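Local atomic coordinates of proteasome assembly chaperone family protein (Pyrococcus furiosus DSM 3638, PDB entry 3WZ2), a protein that is an archaeal homolog of the proteasome-assembly chaperones, of the PAC2 family, and probably takes part in proteasome assembly or activation. Residues G135-E138 with E139-L143; A191-V194 with V195-L198; L212-A215 with E216-E219; R224-E227 with Q228-A232. One frame throughout, in Å; residues are numbered along the deposited sequence.

Contact 1: G135-E138 with E139-L143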
ATOM      1  N   GLY B 135      35.512   0.896   5.517  1.00 17.59           N
ATOM      2  CA  GLY B 135      34.577   0.602   6.593  1.00 19.60           C
ATOM      3  C   GLY B 135      35.160   0.758   7.978  1.00 19.83           C
ATOM      4  O   GLY B 135      34.422   0.867   8.937  1.00 21.45           O
ATOM      5  N   SER B 136      36.474   0.710   8.090  1.00 19.97           N
ATOM      6  CA  SER B 136      37.161   1.071   9.326  1.00 22.93           C
ATOM      7  C   SER B 136      38.458   1.786   8.973  1.00 27.03           C
ATOM      8  O   SER B 136      38.846   1.867   7.789  1.00 25.05           O
ATOM      9  CB  SER B 136      37.503  -0.196  10.145  1.00 22.52           C
ATOM     10  OG  SER B 136      38.663  -0.846   9.589  1.00 21.26           O
ATOM     11  N   GLU B 137      39.185   2.175  10.010  1.00 29.94           N
ATOM     12  CA  GLU B 137      40.406   2.940   9.844  1.00 33.89           C
ATOM     13  C   GLU B 137      41.462   2.113   9.124  1.00 30.20           C
ATOM     14  O   GLU B 137      42.164   2.639   8.283  1.00 30.70           O
ATOM     15  CB  GLU B 137      40.943   3.438  11.195  1.00 37.86           C
ATOM     16  CG  GLU B 137      42.102   4.447  11.088  1.00 49.82           C
ATOM     17  CD  GLU B 137      41.780   5.686  10.219  1.00 55.86           C
ATOM     18  OE1 GLU B 137      42.682   6.196   9.501  1.00 59.66           O
ATOM     19  OE2 GLU B 137      40.614   6.165  10.259  1.00 62.56           O
ATOM     20  N   GLU B 138      41.528   0.823   9.401  1.00 28.53           N
ATOM     21  CA  GLU B 138      42.409  -0.088   8.691  1.00 33.90           C
ATOM     22  C   GLU B 138      42.232  -0.041   7.157  1.00 31.02           C
ATOM     23  O   GLU B 138      43.223  -0.038   6.421  1.00 27.52           O
ATOM     24  CB  GLU B 138      42.217  -1.551   9.152  1.00 40.41           C
ATOM     25  CG  GLU B 138      43.291  -2.497   8.584  1.00 51.63           C
ATOM     26  CD  GLU B 138      43.254  -3.920   9.141  1.00 65.37           C
ATOM     27  OE1 GLU B 138      42.871  -4.859   8.391  1.00 62.54           O
ATOM     28  OE2 GLU B 138      43.609  -4.097  10.330  1.00 75.23           O
ATOM     29  N   GLU B 139      40.984  -0.024   6.691  1.00 25.16           N
ATOM     30  CA  GLU B 139      40.719   0.033   5.252  1.00 22.57           C
ATOM     31  C   GLU B 139      41.046   1.417   4.733  1.00 19.97           C
ATOM     32  O   GLU B 139      41.494   1.560   3.612  1.00 19.82           O
ATOM     33  CB  GLU B 139      39.265  -0.347   4.947  1.00 22.34           C
ATOM     34  CG  GLU B 139      39.020  -1.847   5.055  1.00 25.39           C
ATOM     35  CD  GLU B 139      38.952  -2.332   6.494  1.00 28.12           C
ATOM     36  OE1 GLU B 139      38.137  -1.798   7.254  1.00 28.91           O
ATOM     37  OE2 GLU B 139      39.721  -3.237   6.852  1.00 33.39           O
ATOM     38  N   ASN B 140      40.793   2.446   5.529  1.00 18.52           N
ATOM     39  CA  ASN B 140      41.175   3.776   5.108  1.00 20.69           C
ATOM     40  C   ASN B 140      42.708   3.795   4.863  1.00 21.80           C
ATOM     41  O   ASN B 140      43.173   4.419   3.920  1.00 21.59           O
ATOM     42  CB  ASN B 140      40.823   4.858   6.144  1.00 21.22           C
ATOM     43  CG  ASN B 140      39.409   5.346   6.095  1.00 24.17           C
ATOM     44  OD1 ASN B 140      38.984   6.226   6.893  1.00 26.26           O
ATOM     45  ND2 ASN B 140      38.677   4.849   5.165  1.00 22.97           N
ATOM     46  N   LYS B 141      43.469   3.162   5.738  1.00 23.55           N
ATOM     47  CA  LYS B 141      44.937   3.173   5.624  1.00 30.36           C
ATOM     48  C   LYS B 141      45.378   2.426   4.395  1.00 27.09           C
ATOM     49  O   LYS B 141      46.261   2.893   3.704  1.00 27.61           O
ATOM     50  CB  LYS B 141      45.620   2.617   6.884  1.00 36.41           C
ATOM     51  CG  LYS B 141      45.445   3.557   8.068  1.00 44.47           C
ATOM     52  CD  LYS B 141      45.890   3.042   9.458  1.00 57.66           C
ATOM     53  CE  LYS B 141      47.326   2.578   9.502  1.00 66.73           C
ATOM     54  NZ  LYS B 141      47.835   2.535  10.903  1.00 74.90           N
ATOM     55  N   GLU B 142      44.751   1.292   4.101  1.00 26.61           N
ATOM     56  CA  GLU B 142      45.018   0.613   2.846  1.00 29.64           C
ATOM     57  C   GLU B 142      44.797   1.508   1.634  1.00 26.61           C
ATOM     58  O   GLU B 142      45.613   1.515   0.716  1.00 30.74           O
ATOM     59  CB  GLU B 142      44.147  -0.598   2.683  1.00 34.11           C
ATOM     60  CG  GLU B 142      44.544  -1.731   3.577  1.00 42.46           C
ATOM     61  CD  GLU B 142      43.550  -2.876   3.489  1.00 47.87           C
ATOM     62  OE1 GLU B 142      43.006  -3.101   2.360  1.00 45.63           O
ATOM     63  OE2 GLU B 142      43.340  -3.508   4.554  1.00 43.32           O
ATOM     64  N   LEU B 143      43.692   2.237   1.620  1.00 23.83           N
ATOM     65  CA  LEU B 143      43.396   3.098   0.499  1.00 24.76           C
ATOM     66  C   LEU B 143      44.437   4.217   0.392  1.00 25.33           C
ATOM     67  O   LEU B 143      44.847   4.547  -0.724  1.00 23.56           O
ATOM     68  CB  LEU B 143      41.980   3.678   0.579  1.00 22.42           C
ATOM     69  CG  LEU B 143      40.851   2.655   0.345  1.00 22.02           C
ATOM     70  CD1 LEU B 143      39.526   3.206   0.896  1.00 23.19           C
ATOM     71  CD2 LEU B 143      40.704   2.272  -1.118  1.00 20.76           C
TER

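Contact 2: A191-V194 with V195-L198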
ATOM      1  N   ALA B 191      33.894   6.005 -14.935  1.00 19.80           N
ATOM      2  CA  ALA B 191      33.975   4.564 -14.749  1.00 19.38           C
ATOM      3  C   ALA B 191      35.385   4.053 -14.988  1.00 19.05           C
ATOM      4  O   ALA B 191      35.918   3.234 -14.245  1.00 20.68           O
ATOM      5  CB  ALA B 191      32.984   3.838 -15.620  1.00 18.40           C
ATOM      6  N   ALA B 192      35.995   4.529 -16.047  1.00 21.31           N
ATOM      7  CA  ALA B 192      37.355   4.131 -16.390  1.00 20.90           C
ATOM      8  C   ALA B 192      38.316   4.531 -15.303  1.00 19.77           C
ATOM      9  O   ALA B 192      39.197   3.754 -14.970  1.00 21.56           O
ATOM     10  CB  ALA B 192      37.773   4.753 -17.721  1.00 22.69           C
ATOM     11  N   ASN B 193      38.172   5.746 -14.761  1.00 19.37           N
ATOM     12  CA  ASN B 193      39.005   6.155 -13.638  1.00 20.35           C
ATOM     13  C   ASN B 193      38.885   5.175 -12.449  1.00 21.15           C
ATOM     14  O   ASN B 193      39.874   4.837 -11.799  1.00 20.38           O
ATOM     15  CB  ASN B 193      38.618   7.560 -13.143  1.00 21.92           C
ATOM     16  CG  ASN B 193      38.835   8.653 -14.195  1.00 21.34           C
ATOM     17  OD1 ASN B 193      39.620   8.479 -15.098  1.00 21.93           O
ATOM     18  ND2 ASN B 193      38.193   9.815 -14.006  1.00 19.27           N
ATOM     19  N   VAL B 194      37.658   4.730 -12.172  1.00 19.86           N
ATOM     20  CA  VAL B 194      37.426   3.808 -11.074  1.00 20.13           C
ATOM     21  C   VAL B 194      38.027   2.434 -11.359  1.00 19.74           C
ATOM     22  O   VAL B 194      38.666   1.834 -10.497  1.00 19.09           O
ATOM     23  CB  VAL B 194      35.926   3.692 -10.758  1.00 19.70           C
ATOM     24  CG1 VAL B 194      35.670   2.535  -9.846  1.00 20.03           C
ATOM     25  CG2 VAL B 194      35.451   4.996 -10.139  1.00 21.96           C
ATOM     26  N   VAL B 195      37.873   1.950 -12.583  1.00 20.17           N
ATOM     27  CA  VAL B 195      38.484   0.689 -12.942  1.00 21.44           C
ATOM     28  C   VAL B 195      40.012   0.719 -12.803  1.00 21.70           C
ATOM     29  O   VAL B 195      40.594  -0.238 -12.300  1.00 20.44           O
ATOM     30  CB  VAL B 195      38.125   0.264 -14.363  1.00 22.79           C
ATOM     31  CG1 VAL B 195      38.948  -0.948 -14.791  1.00 22.31           C
ATOM     32  CG2 VAL B 195      36.653  -0.036 -14.431  1.00 25.10           C
ATOM     33  N   GLU B 196      40.643   1.825 -13.187  1.00 21.69           N
ATOM     34  CA  GLU B 196      42.097   1.947 -13.020  1.00 25.88           C
ATOM     35  C   GLU B 196      42.511   1.781 -11.565  1.00 23.27           C
ATOM     36  O   GLU B 196      43.483   1.111 -11.285  1.00 24.45           O
ATOM     37  CB  GLU B 196      42.661   3.290 -13.551  1.00 29.56           C
ATOM     38  CG  GLU B 196      42.739   3.386 -15.070  1.00 38.18           C
ATOM     39  CD  GLU B 196      43.291   4.733 -15.572  1.00 45.27           C
ATOM     40  OE1 GLU B 196      42.718   5.817 -15.272  1.00 49.75           O
ATOM     41  OE2 GLU B 196      44.335   4.707 -16.261  1.00 55.20           O
ATOM     42  N   VAL B 197      41.810   2.423 -10.644  1.00 22.26           N
ATOM     43  CA  VAL B 197      42.131   2.260  -9.215  1.00 21.25           C
ATOM     44  C   VAL B 197      41.886   0.845  -8.740  1.00 21.99           C
ATOM     45  O   VAL B 197      42.704   0.280  -8.012  1.00 22.29           O
ATOM     46  CB  VAL B 197      41.366   3.237  -8.342  1.00 21.89           C
ATOM     47  CG1 VAL B 197      41.632   2.946  -6.875  1.00 21.89           C
ATOM     48  CG2 VAL B 197      41.762   4.676  -8.680  1.00 23.36           C
ATOM     49  N   LEU B 198      40.769   0.255  -9.154  1.00 21.63           N
ATOM     50  CA  LEU B 198      40.480  -1.118  -8.778  1.00 22.26           C
ATOM     51  C   LEU B 198      41.518  -2.121  -9.265  1.00 22.19           C
ATOM     52  O   LEU B 198      41.891  -3.070  -8.568  1.00 20.96           O
ATOM     53  CB  LEU B 198      39.099  -1.531  -9.284  1.00 22.89           C
ATOM     54  CG  LEU B 198      38.622  -2.883  -8.719  1.00 23.02           C
ATOM     55  CD1 LEU B 198      38.271  -2.758  -7.261  1.00 22.90           C
ATOM     56  CD2 LEU B 198      37.419  -3.337  -9.504  1.00 25.48           C
TER

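Contact 3: L212-A215 with E216-E219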
ATOM      1  N   LEU B 212      37.331   3.720 -22.887  1.00 36.30           N
ATOM      2  CA  LEU B 212      37.466   5.093 -23.357  1.00 40.83           C
ATOM      3  C   LEU B 212      37.130   5.161 -24.859  1.00 41.43           C
ATOM      4  O   LEU B 212      36.581   6.148 -25.317  1.00 45.65           O
ATOM      5  CB  LEU B 212      38.869   5.636 -23.082  1.00 41.64           C
ATOM      6  CG  LEU B 212      39.270   5.715 -21.598  1.00 44.57           C
ATOM      7  CD1 LEU B 212      40.724   6.142 -21.466  1.00 44.15           C
ATOM      8  CD2 LEU B 212      38.375   6.676 -20.827  1.00 41.83           C
ATOM      9  N   LYS B 213      37.458   4.099 -25.591  1.00 42.77           N
ATOM     10  CA  LYS B 213      37.225   4.012 -27.030  1.00 51.71           C
ATOM     11  C   LYS B 213      35.727   4.033 -27.360  1.00 48.34           C
ATOM     12  O   LYS B 213      35.284   4.675 -28.329  1.00 48.13           O
ATOM     13  CB  LYS B 213      37.907   2.737 -27.601  1.00 59.88           C
ATOM     14  CG  LYS B 213      37.164   2.093 -28.773  1.00 71.96           C
ATOM     15  CD  LYS B 213      38.070   1.243 -29.670  1.00 77.22           C
ATOM     16  CE  LYS B 213      37.955   1.680 -31.128  1.00 81.39           C
ATOM     17  NZ  LYS B 213      38.773   0.842 -32.046  1.00 82.71           N
ATOM     18  N   GLU B 214      34.939   3.390 -26.514  1.00 45.96           N
ATOM     19  CA  GLU B 214      33.509   3.346 -26.731  1.00 44.20           C
ATOM     20  C   GLU B 214      32.731   4.305 -25.850  1.00 40.28           C
ATOM     21  O   GLU B 214      31.511   4.216 -25.781  1.00 41.82           O
ATOM     22  CB  GLU B 214      33.000   1.955 -26.487  1.00 52.97           C
ATOM     23  CG  GLU B 214      33.665   0.883 -27.308  1.00 61.05           C
ATOM     24  CD  GLU B 214      33.204  -0.542 -26.899  1.00 72.23           C
ATOM     25  OE1 GLU B 214      32.089  -0.709 -26.298  1.00 77.63           O
ATOM     26  OE2 GLU B 214      33.982  -1.516 -27.119  1.00 77.54           O
ATOM     27  N   ALA B 215      33.396   5.287 -25.264  1.00 36.28           N
ATOM     28  CA  ALA B 215      32.740   6.222 -24.354  1.00 39.35           C
ATOM     29  C   ALA B 215      31.499   6.884 -24.958  1.00 40.60           C
ATOM     30  O   ALA B 215      30.427   6.925 -24.307  1.00 34.29           O
ATOM     31  CB  ALA B 215      33.711   7.301 -23.874  1.00 41.05           C
ATOM     32  N   GLU B 216      31.653   7.457 -26.157  1.00 40.94           N
ATOM     33  CA  GLU B 216      30.549   8.194 -26.808  1.00 41.53           C
ATOM     34  C   GLU B 216      29.361   7.273 -27.013  1.00 38.40           C
ATOM     35  O   GLU B 216      28.229   7.630 -26.694  1.00 37.53           O
ATOM     36  CB  GLU B 216      30.984   8.847 -28.142  1.00 45.83           C
ATOM     37  CG  GLU B 216      29.917   8.875 -29.252  1.00 53.79           C
ATOM     38  CD  GLU B 216      30.419   9.447 -30.586  1.00 55.62           C
ATOM     39  OE1 GLU B 216      31.621   9.795 -30.704  1.00 53.08           O
ATOM     40  OE2 GLU B 216      29.600   9.531 -31.522  1.00 58.74           O
ATOM     41  N   MET B 217      29.631   6.083 -27.533  1.00 37.21           N
ATOM     42  CA  MET B 217      28.591   5.113 -27.797  1.00 41.55           C
ATOM     43  C   MET B 217      27.886   4.677 -26.503  1.00 41.61           C
ATOM     44  O   MET B 217      26.648   4.605 -26.455  1.00 41.27           O
ATOM     45  CB  MET B 217      29.210   3.904 -28.508  1.00 50.76           C
ATOM     46  CG  MET B 217      28.341   2.668 -28.569  1.00 62.54           C
ATOM     47  SD  MET B 217      29.272   1.288 -29.324  1.00 83.88           S
ATOM     48  CE  MET B 217      29.741   0.125 -28.018  1.00 76.04           C
ATOM     49  N   ILE B 218      28.663   4.389 -25.456  1.00 38.30           N
ATOM     50  CA  ILE B 218      28.097   3.978 -24.178  1.00 36.12           C
ATOM     51  C   ILE B 218      27.228   5.082 -23.590  1.00 36.02           C
ATOM     52  O   ILE B 218      26.132   4.824 -23.086  1.00 31.77           O
ATOM     53  CB  ILE B 218      29.202   3.592 -23.181  1.00 39.48           C
ATOM     54  CG1 ILE B 218      29.862   2.271 -23.605  1.00 37.96           C
ATOM     55  CG2 ILE B 218      28.638   3.445 -21.777  1.00 38.66           C
ATOM     56  CD1 ILE B 218      31.282   2.133 -23.099  1.00 40.16           C
ATOM     57  N   GLU B 219      27.692   6.320 -23.683  1.00 35.89           N
ATOM     58  CA  GLU B 219      26.907   7.447 -23.190  1.00 40.02           C
ATOM     59  C   GLU B 219      25.557   7.536 -23.882  1.00 44.26           C
ATOM     60  O   GLU B 219      24.536   7.836 -23.245  1.00 40.13           O
ATOM     61  CB  GLU B 219      27.657   8.754 -23.358  1.00 44.06           C
ATOM     62  CG  GLU B 219      26.957   9.922 -22.689  1.00 53.58           C
ATOM     63  CD  GLU B 219      27.925  11.138 -22.503  1.00 54.86           C
ATOM     64  OE1 GLU B 219      27.489  12.288 -22.222  1.00 64.03           O
ATOM     65  OE2 GLU B 219      29.163  10.957 -22.644  1.00 48.83           O
TER

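Contact 4: R224-E227 with Q228-A232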
ATOM      1  N   ARG B 224      18.908   6.609 -21.928  1.00 48.79           N
ATOM      2  CA  ARG B 224      17.540   6.320 -21.482  1.00 54.54           C
ATOM      3  C   ARG B 224      17.542   5.725 -20.063  1.00 46.23           C
ATOM      4  O   ARG B 224      16.850   6.235 -19.189  1.00 46.23           O
ATOM      5  CB  ARG B 224      16.733   5.465 -22.495  1.00 59.75           C
ATOM      6  CG  ARG B 224      16.547   4.003 -22.127  1.00 75.30           C
ATOM      7  CD  ARG B 224      15.500   3.261 -22.939  1.00 87.61           C
ATOM      8  NE  ARG B 224      14.788   2.347 -22.021  1.00 96.98           N
ATOM      9  CZ  ARG B 224      13.721   1.621 -22.337  1.00103.19           C
ATOM     10  NH1 ARG B 224      13.229   1.653 -23.572  1.00106.75           N
ATOM     11  NH2 ARG B 224      13.154   0.853 -21.416  1.00102.67           N
ATOM     12  N   MET B 225      18.327   4.674 -19.845  1.00 44.31           N
ATOM     13  CA  MET B 225      18.548   4.099 -18.508  1.00 43.44           C
ATOM     14  C   MET B 225      18.866   5.152 -17.457  1.00 43.04           C
ATOM     15  O   MET B 225      18.329   5.119 -16.357  1.00 43.79           O
ATOM     16  CB  MET B 225      19.671   3.075 -18.535  1.00 42.94           C
ATOM     17  CG  MET B 225      19.660   2.178 -17.321  1.00 44.51           C
ATOM     18  SD  MET B 225      21.190   1.265 -17.129  1.00 42.34           S
ATOM     19  CE  MET B 225      20.932   0.506 -15.535  1.00 45.22           C
ATOM     20  N   HIS B 226      19.718   6.105 -17.795  1.00 41.43           N
ATOM     21  CA  HIS B 226      20.038   7.145 -16.846  1.00 41.74           C
ATOM     22  C   HIS B 226      18.787   7.962 -16.523  1.00 48.42           C
ATOM     23  O   HIS B 226      18.573   8.364 -15.372  1.00 44.44           O
ATOM     24  CB  HIS B 226      21.151   8.049 -17.379  1.00 38.14           C
ATOM     25  CG  HIS B 226      21.654   9.026 -16.374  1.00 36.90           C
ATOM     26  ND1 HIS B 226      21.037  10.229 -16.140  1.00 38.72           N
ATOM     27  CD2 HIS B 226      22.697   8.966 -15.511  1.00 37.79           C
ATOM     28  CE1 HIS B 226      21.674  10.874 -15.175  1.00 39.24           C
ATOM     29  NE2 HIS B 226      22.685  10.124 -14.773  1.00 39.77           N
ATOM     30  N   GLU B 227      18.020   8.266 -17.566  1.00 52.85           N
ATOM     31  CA  GLU B 227      16.768   9.015 -17.466  1.00 59.33           C
ATOM     32  C   GLU B 227      15.751   8.285 -16.596  1.00 52.86           C
ATOM     33  O   GLU B 227      15.227   8.850 -15.645  1.00 51.51           O
ATOM     34  CB  GLU B 227      16.191   9.199 -18.880  1.00 68.91           C
ATOM     35  CG  GLU B 227      15.680  10.559 -19.239  1.00 79.24           C
ATOM     36  CD  GLU B 227      16.528  11.683 -18.680  1.00 85.04           C
ATOM     37  OE1 GLU B 227      17.744  11.677 -18.958  1.00 90.32           O
ATOM     38  OE2 GLU B 227      15.988  12.558 -17.966  1.00 89.18           O
ATOM     39  N   GLN B 228      15.504   7.026 -16.938  1.00 53.06           N
ATOM     40  CA  GLN B 228      14.740   6.097 -16.102  1.00 58.42           C
ATOM     41  C   GLN B 228      15.143   6.214 -14.632  1.00 57.68           C
ATOM     42  O   GLN B 228      14.299   6.367 -13.757  1.00 56.73           O
ATOM     43  CB  GLN B 228      14.997   4.643 -16.540  1.00 65.66           C
ATOM     44  CG  GLN B 228      13.963   3.909 -17.389  1.00 77.90           C
ATOM     45  CD  GLN B 228      13.330   4.710 -18.516  1.00 85.10           C
ATOM     46  OE1 GLN B 228      12.627   5.682 -18.252  1.00 86.16           O
ATOM     47  NE2 GLN B 228      13.537   4.283 -19.777  1.00 84.86           N
ATOM     48  N   MET B 229      16.446   6.085 -14.375  1.00 52.05           N
ATOM     49  CA  MET B 229      16.957   5.995 -13.016  1.00 45.25           C
ATOM     50  C   MET B 229      16.662   7.269 -12.257  1.00 44.71           C
ATOM     51  O   MET B 229      16.237   7.205 -11.094  1.00 37.82           O
ATOM     52  CB  MET B 229      18.468   5.710 -13.010  1.00 42.09           C
ATOM     53  CG  MET B 229      19.109   5.829 -11.633  1.00 40.47           C
ATOM     54  SD  MET B 229      20.906   5.839 -11.611  1.00 35.63           S
ATOM     55  CE  MET B 229      21.285   7.435 -12.334  1.00 37.76           C
ATOM     56  N   GLU B 230      16.884   8.420 -12.891  1.00 48.31           N
ATOM     57  CA  GLU B 230      16.647   9.722 -12.232  1.00 57.38           C
ATOM     58  C   GLU B 230      15.171   9.926 -11.908  1.00 57.84           C
ATOM     59  O   GLU B 230      14.831  10.443 -10.841  1.00 65.76           O
ATOM     60  CB  GLU B 230      17.150  10.890 -13.096  1.00 62.66           C
ATOM     61  CG  GLU B 230      18.664  10.926 -13.272  1.00 66.45           C
ATOM     62  CD  GLU B 230      19.400  11.597 -12.127  1.00 69.26           C
ATOM     63  OE1 GLU B 230      19.341  11.113 -10.968  1.00 71.55           O
ATOM     64  OE2 GLU B 230      20.050  12.626 -12.407  1.00 76.15           O
ATOM     65  N   GLU B 231      14.301   9.504 -12.817  1.00 60.11           N
ATOM     66  CA  GLU B 231      12.862   9.542 -12.557  1.00 67.07           C
ATOM     67  C   GLU B 231      12.493   8.720 -11.319  1.00 63.83           C
ATOM     68  O   GLU B 231      11.855   9.237 -10.390  1.00 68.80           O
ATOM     69  CB  GLU B 231      12.040   9.142 -13.792  1.00 71.91           C
ATOM     70  CG  GLU B 231      11.684  10.363 -14.613  1.00 78.53           C
ATOM     71  CD  GLU B 231      10.577  10.132 -15.616  1.00 82.99           C
ATOM     72  OE1 GLU B 231       9.394  10.284 -15.238  1.00 81.57           O
ATOM     73  OE2 GLU B 231      10.893   9.801 -16.778  1.00 86.34           O
ATOM     74  N   ALA B 232      12.959   7.476 -11.280  1.00 55.70           N
ATOM     75  CA  ALA B 232      12.727   6.612 -10.135  1.00 54.61           C
ATOM     76  C   ALA B 232      13.299   7.183  -8.819  1.00 55.77           C
ATOM     77  O   ALA B 232      12.696   7.014  -7.775  1.00 56.63           O
ATOM     78  CB  ALA B 232      13.279   5.219 -10.397  1.00 52.10           C
TER

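Contact 1: G135-E138 with E139-L143
A capping box formed by Ser136 and Glu139 starts helix 137-145. Its shortest side-chain bond is the one from Ser136 OG to Glu139 OE1, 2.6 Å long, which meets the carboxylate from above its plane, 39° out of it. Glu139 OE1 also takes a weak bond from Ser136 N at 3.1 Å, and Ser136 OG in turn accepts a weak capping bond from Glu138 N at 3.3 Å. Glu139 can reach back because its chain bends sharply at CG (chi2 75°), folding the carboxylate over the first turn. This turn opens the helical crossover of a beta-alpha-beta unit, between strands 130-134 and 149-150. The backbone winds on in regular fashion, Asn140 N giving a bond to Ser136 O at 3.0 Å in the carbonyl plane and Lys141 N one to Glu137 O at 2.9 Å.

On one flank three acids gather: Glu138 OE1 lies 3.9 Å from Glu139 OE2 and 4.1 Å from Glu142 OE2. Lys173 forms salt bridges to all three of these oxygens, which is likely to offset their mutual repulsion, and Tyr175 bonds to the other carboxylate oxygen of Glu142. With an alanine at Glu139, Ser136 N and OG would probably lose their shared acceptor, and Lys173 would be left with two of its three carboxylate partners.

Contact 2: A191-V194 with V195-L198
Asn193 and Glu196 carry the polar flank of this helical turn, their side chains meeting at a slant with amide and carboxylate planes nearly coplanar, 25° apart. They keep a modest distance: Asn193 OD1 lies 4.1 Å from Glu196 OE1, near but not in contact. The valines turn their branches alike. Val195 sets CG2 beside its own backbone N and anti to the carbonyl carbon, which lays that methyl against Ala191 O at 3.4 Å, one turn back. Val197 repeats the placement a little more loosely, its CG2 3.6 Å from Asn193 O. Leu198 meets the preceding turn through CB, 3.6 Å from Val194 O, and CG, anti to the backbone N (chi1 -170°), carries the branched end onward to Leu40.

Helix 188-202 lies against helix 32-43 through Ala191, Val194, Val195 and Leu198, while Asn193 and Val197 touch strand 130-134. Val195 N bonds to Ala191 O at 2.9 Å. With aliphatic groups on the helix-packing face and the polar pair elsewhere, the segment is amphipathic, and the N-H groups of Val195 to Leu198 are each taken up by a carbonyl four residues back, the one from Val197 weakly.

Contact 3: L212-A215 with E216-E219
Ile218 folds back over the carbonyl of Glu214, the close-packed part of this first helical turn. Its CD1 sits 3.4 Å from Glu214 O and 3.8 Å from Glu214 CB, because CG1 is turned beside the backbone N (chi1 -71°) and the chain then runs back toward the helix start. Glu214 O also receives Ile218 N at 2.9 Å in a nearly straight bond, 169° at the hydrogen. One residue on, Glu219 N bonds to Ala215 O, also at 2.9 Å. With a glycine at Ile218, Glu214 O would probably lose its hydrocarbon cover and a gap would open beside Glu214 CB.

Glu214 is the junction between two helices: it leaves the helical conformation after helix 209-213 and stands at the N-cap position of helix 215-221, within a predicted coiled-coil region. Ala215 turns its methyl inward to Pro188 and Arg189 of helix 188-202, and Glu219 forms a salt bridge with Arg185.

The outer flank is more open to solvent. Glu214 and the exposed Met217 run side by side, the thioether chain bending at its end so that Met217 CE lies a doubtfully short 3.0 Å from Glu214 OE1. Glu216 stretches away from the turn, also exposed.

Contact 4: R224-E227 with Q228-A232
His226 swings its CG anti to the backbone N (chi1 -172°), and Met229 does the same before bending at its thioether, which carries the terminal methyl over one face of the imidazole. Met229 CE lies 4.1 Å from the centroid of the His226 ring, 27° off the ring normal, a CH-pi contact. From the next position along the helix comes Glu230, bent at CG and running beside the histidine in the same direction, with its CG 3.6 Å from His226 CE1. The Glu230 carboxylate is turned steeply from the ring plane; Glu230 OE1 has its salt-bridge partner in Arg233, while CG and OE2 lie beside His226 CE1.

These groups lie on helix 223-235, part of a predicted coiled-coil region, and they pack on the body of the domain: Met225 meets Pro27 and Leu31, His226 meets Pro186, and Met229 reaches Phe88. The backbone repeats i to i+4 bonds, among them Gln228 N to Arg224 O at 2.7 Å and Glu230 N to His226 O at 3.0 Å.

Away from that buried side, Arg224 and Gln228 cross on the exposed surface, guanidinium and amide planes 87° apart. Arg224 NE and Gln228 NE2 approach to 3.2 Å, but both are donors as modelled and form no bond.

Overall arrangement
From the N terminus the four contacts follow in series; each is local to a turn or joint between helices, so none closes a long loop and none nests in or crosses another. Contact 1 begins the helix between strands 130-134 and 149-150. Contact 2, its centre about 19 Å from that of contact 1, lies on helix 188-202, packed against helix 32-43 and strand 130-134. Contact 3 follows where helix 209-213 gives way to helix 215-221, and it touches contact 2 through Ala192 CB and Leu212 CD2, 3.7 Å apart. Contact 4 continues on helix 223-235, across the chain's centre from contact 1, bringing helix 223-235 back to loops of the domain.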